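PDB 7CMJ: hypoxanthine phosphoribosyltransferase from Leishmania donovani, which catalyses the transfer of the 5-phosphoribosyl group from phosphoribosylpyrophosphate to hypoxanthine or guanine, giving IMP or GMP in purine salvage. Local coordinates for residues V86-S94 / V106-D114; V116-E125 / L137-K145. All coordinates share one frame; numbering follows the deposited sequence.

Interaction 1 of 2, residues V86-S94 / V106-D114; sequences VKVEFICAS and VRMLLDVRD. With PO4 (phosphate ion), chain J.
Val106 lays its CG2 methyl against Ala93 CB, 3.5 Å away, as the chain comes alongside strand 86-94 to form the antiparallel strand that is outermost, within this chain, in the mixed sheet of the phosphoribosyltransferase fold, a pairing interrupted by a classic beta bulge. Arg107 and Ser94 make a hydrogen-bonded pair through N and O of each. The extended Arg107 side chain leaves the strand, and its NE reaches the backbone O of Asp111 in the third subunit. Met108 faces Ala93 as a non-hydrogen-bonded pair; its flexible chain folds twice, bringing SD over Ile91 CB. At the bulge, Leu109 and Leu110 both face Cys92. Cys92 O is gripped twice, by Leu109 N (2.6 Å), lying nearly on the extension of the C=O bond, and by Leu110 N (3.1 Å), on a lone pair in the carbonyl plane. Leu110 O accepts from Cys92 N in return, and Leu110 CD2 packs on Phe90 CB. Beyond, Asp111 turns from the strand, and its OD2 receives the N-H of Val112. The compact, branched Val112 offers one methyl, CG1, to both Glu89 CB (3.5 Å) and Ile91 CG2, and lies alongside the isoleucine. Here Glu89 replaces backbone pairing with its side chain: the bend at CG (chi2 -72°) carries the carboxylate across, where OE2 accepts Arg113 N (2.8 Å, 162°) and OE1 accepts Asp114 N (3.0 Å), both from above its plane. Lys66 of the second subunit also salt-bridges OE1, probably easing the nearness of the Asp114 carboxylate. The Arg113 guanidinium donates from its edge to phosphate O2, through NH2 (3.0 Å) and NH1, while NH1 pairs with Glu188 of the second subunit. A water accepts from Lys87 NZ (2.9 Å) and donates weakly to Asp114 OD2.

Interaction 2 of 2, residues V116-E125 / L137-K145; sequences VENRHILIVE and LMRFMLAKK. With BA (barium ion), chain D.
The carboxylate of Glu125 has Leu137 CD2 4.2 Å from OE2, while OE1 binds the barium ion at 2.4 Å. A bend in the chain (chi2 -72°) turns the group toward the ion, whose coordination includes Asp126 and two waters. At the far end of the segment, one face of the Arg119 guanidinium has Glu117 O above it, displaced toward the rim. Between these ends, strand 120-125 runs nearly antiparallel to the helix (157°), and alternate strand residues meet it. Ile123 CD1 reaches Met138 CG (3.8 Å), and the Ile123 and Met141 side chains slide past each other in opposite directions. Met141, unbranched and bent at both chi2 and chi3, can curl along the strand until CE rests on Ile121 CD1 (3.5 Å) and also approaches Val116 CG2. The beta-branched isoleucines suit the strand, and their CG1-CD1 arms reach toward the helix. Val116 CG2 rests against Lys144 CB (3.5 Å) and its neighbouring CD, so the lysine side chain offers its aliphatic stem to the valine; NZ goes on to Tyr136 OH of the third subunit. The loops are joined by backbone: Asn118 N donates almost straight to Lys145 O (2.9 Å, 174°), inside the type II turn from Val116 to Arg119. The packing is that of a beta-alpha-beta unit, strand 120-125, helix 131-142 and strand 148-153, with acidic Glu125 closing a hydrophobic strand, as in the phosphoribosylpyrophosphate-binding motif of this family.

Overall arrangement
Starting from the N terminus, strand 86-94 leads into an 11-residue excursion without helix or strand, closed by interaction 1 as 107-110 returns to become, within this chain, an outermost strand of the mixed sheet. The chain then turns through 116-119 into strand 120-125, a more central member of that sheet, and interaction 2 closes the next loop when helix 131-142 folds back over it. The two contacts are in series, neither nested nor crossed, yet they touch: Asp111 OD1 salt-bridges Lys144 NZ (3.1 Å), Met108 packs on Phe140 and Val106 on Leu137. One helix thus binds edge strand to inner strand, and both contacts extend to the third subunit.

Interaction 1 of 2, residues V86-S94 / V106-D114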
ATOM      1  N   VAL A  86       5.789  12.058  22.071  1.00 36.21           N
ATOM      2  CA  VAL A  86       5.660  10.930  21.146  1.00 41.71           C
ATOM      3  C   VAL A  86       5.003  11.345  19.824  1.00 40.54           C
ATOM      4  O   VAL A  86       4.237  12.310  19.755  1.00 51.38           O
ATOM      5  CB  VAL A  86       4.857   9.794  21.830  1.00 31.54           C
ATOM      6  CG1 VAL A  86       4.339   8.775  20.838  1.00 29.99           C
ATOM      7  CG2 VAL A  86       5.716   9.127  22.848  1.00 33.93           C
ATOM      8  N   LYS A  87       5.346  10.628  18.757  1.00 39.11           N
ATOM      9  CA  LYS A  87       4.500  10.493  17.576  1.00 34.35           C
ATOM     10  C   LYS A  87       4.392   9.008  17.248  1.00 37.91           C
ATOM     11  O   LYS A  87       5.227   8.200  17.673  1.00 44.39           O
ATOM     12  CB  LYS A  87       5.050  11.275  16.375  1.00 30.74           C
ATOM     13  CG  LYS A  87       5.085  12.758  16.629  1.00 41.16           C
ATOM     14  CD  LYS A  87       5.292  13.580  15.379  1.00 36.98           C
ATOM     15  CE  LYS A  87       5.142  15.057  15.672  1.00 34.42           C
ATOM     16  NZ  LYS A  87       5.939  15.874  14.721  1.00 48.25           N
ATOM     17  N   VAL A  88       3.351   8.636  16.505  1.00 30.54           N
ATOM     18  CA  VAL A  88       3.105   7.231  16.188  1.00 30.93           C
ATOM     19  C   VAL A  88       3.012   7.032  14.680  1.00 38.13           C
ATOM     20  O   VAL A  88       2.224   7.698  13.996  1.00 35.01           O
ATOM     21  CB  VAL A  88       1.830   6.701  16.860  1.00 29.39           C
ATOM     22  CG1 VAL A  88       1.845   5.172  16.846  1.00 29.68           C
ATOM     23  CG2 VAL A  88       1.693   7.243  18.273  1.00 33.31           C
ATOM     24  N   GLU A  89       3.769   6.074  14.179  1.00 44.43           N
ATOM     25  CA  GLU A  89       3.663   5.644  12.797  1.00 42.30           C
ATOM     26  C   GLU A  89       3.381   4.150  12.760  1.00 41.73           C
ATOM     27  O   GLU A  89       3.793   3.403  13.651  1.00 43.74           O
ATOM     28  CB  GLU A  89       4.937   5.973  12.029  1.00 35.61           C
ATOM     29  CG  GLU A  89       5.176   7.466  11.878  1.00 38.78           C
ATOM     30  CD  GLU A  89       4.205   8.119  10.900  1.00 50.97           C
ATOM     31  OE1 GLU A  89       4.181   9.366  10.858  1.00 53.10           O
ATOM     32  OE2 GLU A  89       3.464   7.397  10.181  1.00 50.18           O
ATOM     33  N   PHE A  90       2.656   3.722  11.736  1.00 36.10           N
ATOM     34  CA  PHE A  90       2.330   2.315  11.567  1.00 32.56           C
ATOM     35  C   PHE A  90       2.922   1.795  10.271  1.00 33.17           C
ATOM     36  O   PHE A  90       2.920   2.485   9.245  1.00 41.31           O
ATOM     37  CB  PHE A  90       0.831   2.097  11.565  1.00 25.15           C
ATOM     38  CG  PHE A  90       0.147   2.714  12.738  1.00 38.33           C
ATOM     39  CD1 PHE A  90      -0.222   1.935  13.834  1.00 31.18           C
ATOM     40  CD2 PHE A  90      -0.115   4.081  12.763  1.00 37.51           C
ATOM     41  CE1 PHE A  90      -0.838   2.501  14.914  1.00 25.17           C
ATOM     42  CE2 PHE A  90      -0.738   4.656  13.846  1.00 34.60           C
ATOM     43  CZ  PHE A  90      -1.099   3.863  14.928  1.00 38.98           C
ATOM     44  N   ILE A  91       3.437   0.576  10.324  1.00 33.65           N
ATOM     45  CA  ILE A  91       3.814  -0.130   9.114  1.00 37.08           C
ATOM     46  C   ILE A  91       3.118  -1.479   9.125  1.00 31.84           C
ATOM     47  O   ILE A  91       2.716  -1.993  10.169  1.00 29.48           O
ATOM     48  CB  ILE A  91       5.337  -0.292   8.971  1.00 32.64           C
ATOM     49  CG1 ILE A  91       5.891  -1.217  10.043  1.00 37.37           C
ATOM     50  CG2 ILE A  91       6.029   1.061   9.052  1.00 29.82           C
ATOM     51  CD1 ILE A  91       7.346  -1.600   9.747  1.00 42.77           C
ATOM     52  N   CYS A  92       2.945  -2.036   7.937  1.00 27.66           N
ATOM     53  CA  CYS A  92       2.318  -3.341   7.808  1.00 37.05           C
ATOM     54  C   CYS A  92       3.014  -4.078   6.680  1.00 38.75           C
ATOM     55  O   CYS A  92       3.139  -3.551   5.574  1.00 40.21           O
ATOM     56  CB  CYS A  92       0.812  -3.231   7.544  1.00 42.73           C
ATOM     57  SG  CYS A  92      -0.094  -4.807   7.636  1.00 49.51           S
ATOM     58  N   ALA A  93       3.493  -5.273   6.970  1.00 37.58           N
ATOM     59  CA  ALA A  93       4.230  -6.033   5.987  1.00 43.39           C
ATOM     60  C   ALA A  93       3.650  -7.432   5.880  1.00 51.72           C
ATOM     61  O   ALA A  93       3.225  -8.029   6.876  1.00 59.55           O
ATOM     62  CB  ALA A  93       5.708  -6.090   6.333  1.00 45.79           C
ATOM     63  N   SER A  94       3.616  -7.935   4.656  1.00 46.31           N
ATOM     64  CA  SER A  94       3.146  -9.277   4.368  1.00 41.23           C
ATOM     65  C   SER A  94       4.358 -10.164   4.106  1.00 33.98           C
ATOM     66  O   SER A  94       5.375  -9.703   3.577  1.00 36.89           O
ATOM     67  CB  SER A  94       2.175  -9.229   3.177  1.00 49.15           C
ATOM     68  OG  SER A  94       2.229 -10.376   2.350  1.00 66.71           O
ATOM     69  N   VAL A 106      10.312  -8.597   3.751  1.00 34.03           N
ATOM     70  CA  VAL A 106       8.862  -8.642   3.732  1.00 33.15           C
ATOM     71  C   VAL A 106       8.367  -7.523   2.835  1.00 37.84           C
ATOM     72  O   VAL A 106       9.031  -6.491   2.656  1.00 32.43           O
ATOM     73  CB  VAL A 106       8.255  -8.507   5.145  1.00 40.39           C
ATOM     74  CG1 VAL A 106       8.423  -9.798   5.902  1.00 32.96           C
ATOM     75  CG2 VAL A 106       8.920  -7.356   5.893  1.00 31.50           C
ATOM     76  N   ARG A 107       7.181  -7.734   2.278  1.00 35.34           N
ATOM     77  CA  ARG A 107       6.576  -6.744   1.402  1.00 33.78           C
ATOM     78  C   ARG A 107       5.900  -5.676   2.254  1.00 30.78           C
ATOM     79  O   ARG A 107       4.891  -5.937   2.914  1.00 35.20           O
ATOM     80  CB  ARG A 107       5.601  -7.421   0.444  1.00 35.39           C
ATOM     81  CG  ARG A 107       4.905  -6.470  -0.492  1.00 36.30           C
ATOM     82  CD  ARG A 107       3.882  -7.194  -1.327  1.00 33.19           C
ATOM     83  NE  ARG A 107       3.631  -6.512  -2.597  1.00 38.92           N
ATOM     84  CZ  ARG A 107       2.924  -7.031  -3.593  1.00 37.80           C
ATOM     85  NH1 ARG A 107       2.398  -8.241  -3.454  1.00 44.56           N
ATOM     86  NH2 ARG A 107       2.740  -6.348  -4.720  1.00 37.26           N
ATOM     87  N   MET A 108       6.463  -4.474   2.234  1.00 34.82           N
ATOM     88  CA  MET A 108       5.823  -3.325   2.856  1.00 29.47           C
ATOM     89  C   MET A 108       4.477  -3.052   2.199  1.00 39.39           C
ATOM     90  O   MET A 108       4.410  -2.776   0.997  1.00 37.56           O
ATOM     91  CB  MET A 108       6.720  -2.103   2.737  1.00 29.63           C
ATOM     92  CG  MET A 108       6.589  -1.172   3.917  1.00 41.90           C
ATOM     93  SD  MET A 108       6.781  -1.990   5.539  1.00 43.37           S
ATOM     94  CE  MET A 108       8.390  -2.826   5.446  1.00 29.39           C
ATOM     95  N   LEU A 109       3.405  -3.128   2.991  1.00 32.30           N
ATOM     96  CA  LEU A 109       2.085  -2.693   2.551  1.00 32.30           C
ATOM     97  C   LEU A 109       1.723  -1.316   3.071  1.00 36.45           C
ATOM     98  O   LEU A 109       0.851  -0.651   2.490  1.00 47.97           O
ATOM     99  CB  LEU A 109       0.999  -3.686   2.989  1.00 28.39           C
ATOM    100  CG  LEU A 109       1.277  -5.161   2.738  1.00 40.81           C
ATOM    101  CD1 LEU A 109       0.063  -5.982   3.128  1.00 41.41           C
ATOM    102  CD2 LEU A 109       1.651  -5.401   1.282  1.00 40.46           C
ATOM    103  N   LEU A 110       2.370  -0.873   4.144  1.00 29.73           N
ATOM    104  CA  LEU A 110       2.122   0.463   4.672  1.00 33.43           C
ATOM    105  C   LEU A 110       3.435   0.968   5.227  1.00 39.39           C
ATOM    106  O   LEU A 110       3.994   0.365   6.150  1.00 44.19           O
ATOM    107  CB  LEU A 110       1.043   0.473   5.747  1.00 36.01           C
ATOM    108  CG  LEU A 110       0.762   1.857   6.345  1.00 37.92           C
ATOM    109  CD1 LEU A 110       0.117   2.721   5.278  1.00 26.84           C
ATOM    110  CD2 LEU A 110      -0.152   1.747   7.574  1.00 30.77           C
ATOM    111  N   ASP A 111       3.903   2.066   4.656  1.00 34.63           N
ATOM    112  CA  ASP A 111       5.095   2.773   5.088  1.00 32.87           C
ATOM    113  C   ASP A 111       4.680   3.979   5.933  1.00 37.68           C
ATOM    114  O   ASP A 111       3.505   4.368   5.977  1.00 28.17           O
ATOM    115  CB  ASP A 111       5.906   3.192   3.860  1.00 40.61           C
ATOM    116  CG  ASP A 111       7.334   3.555   4.182  1.00 45.39           C
ATOM    117  OD1 ASP A 111       8.032   4.001   3.245  1.00 53.81           O
ATOM    118  OD2 ASP A 111       7.766   3.399   5.348  1.00 51.18           O
ATOM    119  N   VAL A 112       5.654   4.574   6.620  1.00 33.38           N
ATOM    120  CA  VAL A 112       5.339   5.658   7.551  1.00 35.42           C
ATOM    121  C   VAL A 112       4.825   6.889   6.795  1.00 32.91           C
ATOM    122  O   VAL A 112       5.212   7.153   5.648  1.00 31.48           O
ATOM    123  CB  VAL A 112       6.570   6.001   8.413  1.00 36.28           C
ATOM    124  CG1 VAL A 112       6.888   4.854   9.341  1.00 39.80           C
ATOM    125  CG2 VAL A 112       7.767   6.283   7.535  1.00 29.37           C
ATOM    126  N   ARG A 113       3.940   7.658   7.456  1.00 31.23           N
ATOM    127  CA  ARG A 113       3.346   8.872   6.885  1.00 32.91           C
ATOM    128  C   ARG A 113       4.260  10.090   7.013  1.00 41.63           C
ATOM    129  O   ARG A 113       4.223  10.982   6.158  1.00 45.98           O
ATOM    130  CB  ARG A 113       1.997   9.151   7.565  1.00 29.01           C
ATOM    131  CG  ARG A 113       1.350  10.506   7.261  1.00 30.05           C
ATOM    132  CD  ARG A 113       0.302  10.891   8.325  1.00 51.23           C
ATOM    133  NE  ARG A 113      -0.913  10.073   8.218  1.00 60.45           N
ATOM    134  CZ  ARG A 113      -1.983  10.171   9.009  1.00 55.66           C
ATOM    135  NH1 ARG A 113      -2.015  11.062   9.995  1.00 46.31           N
ATOM    136  NH2 ARG A 113      -3.029   9.367   8.807  1.00 54.52           N
ATOM    137  N   ASP A 114       5.053  10.165   8.073  1.00 42.75           N
ATOM    138  CA  ASP A 114       6.032  11.227   8.244  1.00 49.40           C
ATOM    139  C   ASP A 114       7.414  10.710   7.880  1.00 49.53           C
ATOM    140  O   ASP A 114       7.761   9.567   8.192  1.00 52.76           O
ATOM    141  CB  ASP A 114       6.070  11.744   9.684  1.00 63.12           C
ATOM    142  CG  ASP A 114       4.777  12.410  10.118  1.00 74.40           C
ATOM    143  OD1 ASP A 114       4.079  13.007   9.268  1.00 79.31           O
ATOM    144  OD2 ASP A 114       4.478  12.341  11.333  1.00 76.59           O
TER
HETATM  145  P   PO4 J 304      -5.716  10.871  11.461  1.00 49.56           P
HETATM  146  O1  PO4 J 304      -6.598  10.885  10.237  1.00 59.27           O
HETATM  147  O2  PO4 J 304      -4.670   9.809  11.314  1.00 36.13           O
HETATM  148  O3  PO4 J 304      -6.591  10.516  12.633  1.00 60.71           O
HETATM  149  O4  PO4 J 304      -5.057  12.218  11.681  1.00 35.78           O
HETATM  150  O   HOH W   1       5.260  15.309  11.945  1.00 38.69           O

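Interaction 2 of 2, residues V116-E125 / L137-K145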
ATOM      1  N   VAL A 116      11.168  10.238   8.634  1.00 33.80           N
ATOM      2  CA  VAL A 116      11.823  10.041   9.916  1.00 39.92           C
ATOM      3  C   VAL A 116      13.306  10.387   9.831  1.00 39.74           C
ATOM      4  O   VAL A 116      14.084   9.986  10.681  1.00 40.64           O
ATOM      5  CB  VAL A 116      11.594   8.610  10.444  1.00 43.16           C
ATOM      6  CG1 VAL A 116      10.109   8.372  10.716  1.00 31.29           C
ATOM      7  CG2 VAL A 116      12.135   7.565   9.468  1.00 38.35           C
ATOM      8  N   GLU A 117      13.700  11.137   8.804  1.00 36.66           N
ATOM      9  CA  GLU A 117      15.087  11.570   8.685  1.00 49.54           C
ATOM     10  C   GLU A 117      15.499  12.326   9.943  1.00 52.66           C
ATOM     11  O   GLU A 117      14.799  13.250  10.380  1.00 51.79           O
ATOM     12  CB  GLU A 117      15.278  12.446   7.443  1.00 39.81           C
ATOM     13  CG  GLU A 117      16.729  12.726   7.105  1.00 44.74           C
ATOM     14  CD  GLU A 117      16.907  13.769   5.998  1.00 61.04           C
ATOM     15  OE1 GLU A 117      16.483  13.522   4.848  1.00 56.96           O
ATOM     16  OE2 GLU A 117      17.483  14.843   6.279  1.00 70.48           O
ATOM     17  N   ASN A 118      16.615  11.899  10.540  1.00 45.90           N
ATOM     18  CA  ASN A 118      17.178  12.540  11.725  1.00 48.08           C
ATOM     19  C   ASN A 118      16.178  12.606  12.883  1.00 50.96           C
ATOM     20  O   ASN A 118      16.068  13.616  13.584  1.00 47.83           O
ATOM     21  CB  ASN A 118      17.705  13.925  11.388  1.00 46.37           C
ATOM     22  CG  ASN A 118      18.710  14.398  12.393  1.00 56.60           C
ATOM     23  OD1 ASN A 118      19.684  13.702  12.669  1.00 67.96           O
ATOM     24  ND2 ASN A 118      18.483  15.581  12.958  1.00 53.04           N
ATOM     25  N   ARG A 119      15.445  11.516  13.087  1.00 45.81           N
ATOM     26  CA  ARG A 119      14.526  11.377  14.204  1.00 46.60           C
ATOM     27  C   ARG A 119      14.876  10.126  14.991  1.00 53.51           C
ATOM     28  O   ARG A 119      15.570   9.228  14.498  1.00 57.50           O
ATOM     29  CB  ARG A 119      13.076  11.293  13.735  1.00 45.44           C
ATOM     30  CG  ARG A 119      12.643  12.480  12.930  1.00 40.87           C
ATOM     31  CD  ARG A 119      12.246  13.553  13.901  1.00 56.17           C
ATOM     32  NE  ARG A 119      12.899  14.812  13.608  1.00 70.63           N
ATOM     33  CZ  ARG A 119      12.357  15.753  12.848  1.00 83.34           C
ATOM     34  NH1 ARG A 119      11.155  15.561  12.312  1.00 77.68           N
ATOM     35  NH2 ARG A 119      13.028  16.871  12.612  1.00 92.65           N
ATOM     36  N   HIS A 120      14.384  10.072  16.224  1.00 47.53           N
ATOM     37  CA  HIS A 120      14.612   8.918  17.078  1.00 42.77           C
ATOM     38  C   HIS A 120      13.417   7.983  16.978  1.00 36.62           C
ATOM     39  O   HIS A 120      12.287   8.358  17.315  1.00 36.08           O
ATOM     40  CB  HIS A 120      14.883   9.330  18.521  1.00 36.87           C
ATOM     41  CG  HIS A 120      16.006  10.312  18.672  1.00 43.44           C
ATOM     42  ND1 HIS A 120      17.336   9.954  18.575  1.00 45.95           N
ATOM     43  CD2 HIS A 120      15.996  11.636  18.958  1.00 45.43           C
ATOM     44  CE1 HIS A 120      18.095  11.018  18.771  1.00 43.45           C
ATOM     45  NE2 HIS A 120      17.307  12.053  19.010  1.00 49.44           N
ATOM     46  N   ILE A 121      13.671   6.762  16.529  1.00 36.17           N
ATOM     47  CA  ILE A 121      12.616   5.798  16.257  1.00 37.87           C
ATOM     48  C   ILE A 121      12.746   4.622  17.202  1.00 34.54           C
ATOM     49  O   ILE A 121      13.848   4.108  17.437  1.00 45.55           O
ATOM     50  CB  ILE A 121      12.663   5.289  14.809  1.00 47.49           C
ATOM     51  CG1 ILE A 121      12.642   6.452  13.827  1.00 43.13           C
ATOM     52  CG2 ILE A 121      11.525   4.287  14.574  1.00 47.02           C
ATOM     53  CD1 ILE A 121      12.938   5.977  12.469  1.00 50.20           C
ATOM     54  N   LEU A 122      11.615   4.180  17.713  1.00 36.93           N
ATOM     55  CA  LEU A 122      11.522   2.965  18.499  1.00 35.98           C
ATOM     56  C   LEU A 122      10.585   2.014  17.764  1.00 39.67           C
ATOM     57  O   LEU A 122       9.394   2.303  17.620  1.00 35.98           O
ATOM     58  CB  LEU A 122      11.020   3.281  19.900  1.00 38.38           C
ATOM     59  CG  LEU A 122      11.221   2.195  20.951  1.00 48.67           C
ATOM     60  CD1 LEU A 122      12.697   1.876  21.050  1.00 49.25           C
ATOM     61  CD2 LEU A 122      10.655   2.669  22.302  1.00 40.29           C
ATOM     62  N   ILE A 123      11.127   0.907  17.263  1.00 41.51           N
ATOM     63  CA  ILE A 123      10.304  -0.126  16.638  1.00 41.50           C
ATOM     64  C   ILE A 123       9.563  -0.864  17.747  1.00 41.04           C
ATOM     65  O   ILE A 123      10.188  -1.400  18.671  1.00 40.44           O
ATOM     66  CB  ILE A 123      11.158  -1.092  15.801  1.00 38.92           C
ATOM     67  CG1 ILE A 123      11.815  -0.359  14.636  1.00 37.03           C
ATOM     68  CG2 ILE A 123      10.313  -2.242  15.281  1.00 32.26           C
ATOM     69  CD1 ILE A 123      12.717  -1.240  13.795  1.00 31.89           C
ATOM     70  N   VAL A 124       8.233  -0.884  17.666  1.00 28.49           N
ATOM     71  CA  VAL A 124       7.401  -1.508  18.689  1.00 30.38           C
ATOM     72  C   VAL A 124       6.964  -2.888  18.218  1.00 29.64           C
ATOM     73  O   VAL A 124       6.262  -3.023  17.209  1.00 33.36           O
ATOM     74  CB  VAL A 124       6.189  -0.646  19.040  1.00 30.11           C
ATOM     75  CG1 VAL A 124       5.322  -1.379  20.074  1.00 28.02           C
ATOM     76  CG2 VAL A 124       6.654   0.702  19.557  1.00 28.15           C
ATOM     77  N   GLU A 125       7.352  -3.908  18.971  1.00 38.35           N
ATOM     78  CA  GLU A 125       7.030  -5.286  18.653  1.00 45.66           C
ATOM     79  C   GLU A 125       6.408  -5.985  19.862  1.00 44.30           C
ATOM     80  O   GLU A 125       6.740  -5.696  21.018  1.00 41.82           O
ATOM     81  CB  GLU A 125       8.290  -6.052  18.176  1.00 40.98           C
ATOM     82  CG  GLU A 125       8.520  -5.993  16.685  1.00 47.77           C
ATOM     83  CD  GLU A 125       7.510  -6.829  15.925  1.00 57.55           C
ATOM     84  OE1 GLU A 125       6.628  -7.395  16.603  1.00 61.68           O
ATOM     85  OE2 GLU A 125       7.592  -6.921  14.675  1.00 48.82           O
ATOM     86  N   LEU A 137      13.421  -5.243   8.794  1.00 33.04           N
ATOM     87  CA  LEU A 137      12.699  -4.048   9.208  1.00 38.18           C
ATOM     88  C   LEU A 137      13.657  -2.931   9.616  1.00 41.31           C
ATOM     89  O   LEU A 137      13.407  -1.748   9.347  1.00 33.03           O
ATOM     90  CB  LEU A 137      11.760  -4.403  10.356  1.00 35.15           C
ATOM     91  CG  LEU A 137      10.346  -4.915  10.031  1.00 37.12           C
ATOM     92  CD1 LEU A 137      10.347  -5.800   8.838  1.00 42.17           C
ATOM     93  CD2 LEU A 137       9.732  -5.661  11.235  1.00 33.86           C
ATOM     94  N   MET A 138      14.766  -3.290  10.258  1.00 42.95           N
ATOM     95  CA  MET A 138      15.699  -2.271  10.723  1.00 45.45           C
ATOM     96  C   MET A 138      16.478  -1.692   9.554  1.00 48.61           C
ATOM     97  O   MET A 138      16.593  -0.470   9.412  1.00 58.25           O
ATOM     98  CB  MET A 138      16.636  -2.858  11.774  1.00 41.74           C
ATOM     99  CG  MET A 138      15.979  -3.075  13.135  1.00 45.33           C
ATOM    100  SD  MET A 138      16.994  -4.045  14.300  1.00 53.19           S
ATOM    101  CE  MET A 138      18.264  -2.851  14.746  1.00 53.99           C
ATOM    102  N   ARG A 139      17.018  -2.560   8.704  1.00 45.50           N
ATOM    103  CA  ARG A 139      17.641  -2.104   7.473  1.00 46.72           C
ATOM    104  C   ARG A 139      16.698  -1.182   6.704  1.00 50.45           C
ATOM    105  O   ARG A 139      17.091  -0.089   6.271  1.00 45.36           O
ATOM    106  CB  ARG A 139      18.049  -3.312   6.633  1.00 42.51           C
ATOM    107  CG  ARG A 139      19.500  -3.705   6.774  1.00 55.93           C
ATOM    108  CD  ARG A 139      19.648  -5.185   7.103  1.00 68.28           C
ATOM    109  NE  ARG A 139      18.956  -6.029   6.131  1.00 65.87           N
ATOM    110  CZ  ARG A 139      18.669  -7.311   6.330  1.00 61.79           C
ATOM    111  NH1 ARG A 139      18.036  -8.004   5.394  1.00 51.76           N
ATOM    112  NH2 ARG A 139      19.023  -7.899   7.466  1.00 71.40           N
ATOM    113  N   PHE A 140      15.437  -1.609   6.542  1.00 37.68           N
ATOM    114  CA  PHE A 140      14.407  -0.740   5.988  1.00 37.68           C
ATOM    115  C   PHE A 140      14.419   0.622   6.671  1.00 46.47           C
ATOM    116  O   PHE A 140      14.530   1.664   6.011  1.00 45.41           O
ATOM    117  CB  PHE A 140      13.034  -1.403   6.137  1.00 34.53           C
ATOM    118  CG  PHE A 140      11.900  -0.583   5.605  1.00 44.34           C
ATOM    119  CD1 PHE A 140      11.778  -0.332   4.243  1.00 53.08           C
ATOM    120  CD2 PHE A 140      10.936  -0.078   6.455  1.00 47.52           C
ATOM    121  CE1 PHE A 140      10.711   0.417   3.744  1.00 49.31           C
ATOM    122  CE2 PHE A 140       9.859   0.681   5.957  1.00 45.86           C
ATOM    123  CZ  PHE A 140       9.757   0.931   4.611  1.00 42.52           C
ATOM    124  N   MET A 141      14.321   0.624   8.011  1.00 35.84           N
ATOM    125  CA  MET A 141      14.222   1.880   8.739  1.00 34.34           C
ATOM    126  C   MET A 141      15.524   2.655   8.674  1.00 40.04           C
ATOM    127  O   MET A 141      15.516   3.887   8.593  1.00 41.91           O
ATOM    128  CB  MET A 141      13.833   1.624  10.193  1.00 44.94           C
ATOM    129  CG  MET A 141      12.444   1.024  10.395  1.00 47.12           C
ATOM    130  SD  MET A 141      11.135   2.000   9.641  1.00 45.96           S
ATOM    131  CE  MET A 141      11.563   3.653  10.192  1.00 51.58           C
ATOM    132  N   LEU A 142      16.656   1.954   8.716  1.00 43.45           N
ATOM    133  CA  LEU A 142      17.935   2.644   8.699  1.00 41.07           C
ATOM    134  C   LEU A 142      18.176   3.356   7.382  1.00 45.01           C
ATOM    135  O   LEU A 142      18.979   4.295   7.339  1.00 47.00           O
ATOM    136  CB  LEU A 142      19.066   1.656   8.975  1.00 38.72           C
ATOM    137  CG  LEU A 142      19.339   1.440  10.462  1.00 44.85           C
ATOM    138  CD1 LEU A 142      20.456   0.443  10.626  1.00 42.29           C
ATOM    139  CD2 LEU A 142      19.684   2.747  11.147  1.00 38.68           C
ATOM    140  N   ALA A 143      17.497   2.932   6.311  1.00 40.41           N
ATOM    141  CA  ALA A 143      17.616   3.624   5.031  1.00 38.59           C
ATOM    142  C   ALA A 143      16.940   4.982   5.067  1.00 43.28           C
ATOM    143  O   ALA A 143      17.270   5.850   4.256  1.00 41.52           O
ATOM    144  CB  ALA A 143      17.030   2.773   3.902  1.00 37.27           C
ATOM    145  N   LYS A 144      16.012   5.193   5.995  1.00 41.40           N
ATOM    146  CA  LYS A 144      15.442   6.518   6.172  1.00 41.36           C
ATOM    147  C   LYS A 144      16.324   7.425   7.034  1.00 42.24           C
ATOM    148  O   LYS A 144      15.859   8.491   7.458  1.00 46.86           O
ATOM    149  CB  LYS A 144      14.031   6.393   6.756  1.00 37.49           C
ATOM    150  CG  LYS A 144      13.127   5.458   5.972  1.00 33.34           C
ATOM    151  CD  LYS A 144      11.913   4.989   6.782  1.00 34.71           C
ATOM    152  CE  LYS A 144      10.902   4.236   5.891  1.00 36.35           C
ATOM    153  NZ  LYS A 144      10.425   5.132   4.789  1.00 43.09           N
ATOM    154  N   LYS A 145      17.571   7.020   7.276  1.00 39.74           N
ATOM    155  CA  LYS A 145      18.570   7.813   7.991  1.00 43.70           C
ATOM    156  C   LYS A 145      18.060   8.445   9.290  1.00 41.25           C
ATOM    157  O   LYS A 145      18.178   9.659   9.484  1.00 45.32           O
ATOM    158  CB  LYS A 145      19.152   8.886   7.078  1.00 41.42           C
ATOM    159  CG  LYS A 145      20.051   8.377   5.952  1.00 46.60           C
ATOM    160  CD  LYS A 145      20.820   7.113   6.341  1.00 60.23           C
ATOM    161  CE  LYS A 145      21.916   6.748   5.327  1.00 70.58           C
ATOM    162  NZ  LYS A 145      23.199   7.501   5.509  1.00 78.74           N
TER
HETATM  163 BA    BA D 302       4.778  -8.710  15.771  1.00 77.22          BA
HETATM  164  O   HOH W   2      20.663  11.781  10.108  1.00 49.11           O
HETATM  165  O   HOH W   3       3.456  -6.196  16.066  1.00 58.30           O
HETATM  166  O   HOH W   4       6.339 -10.636  16.051  1.00 69.79           O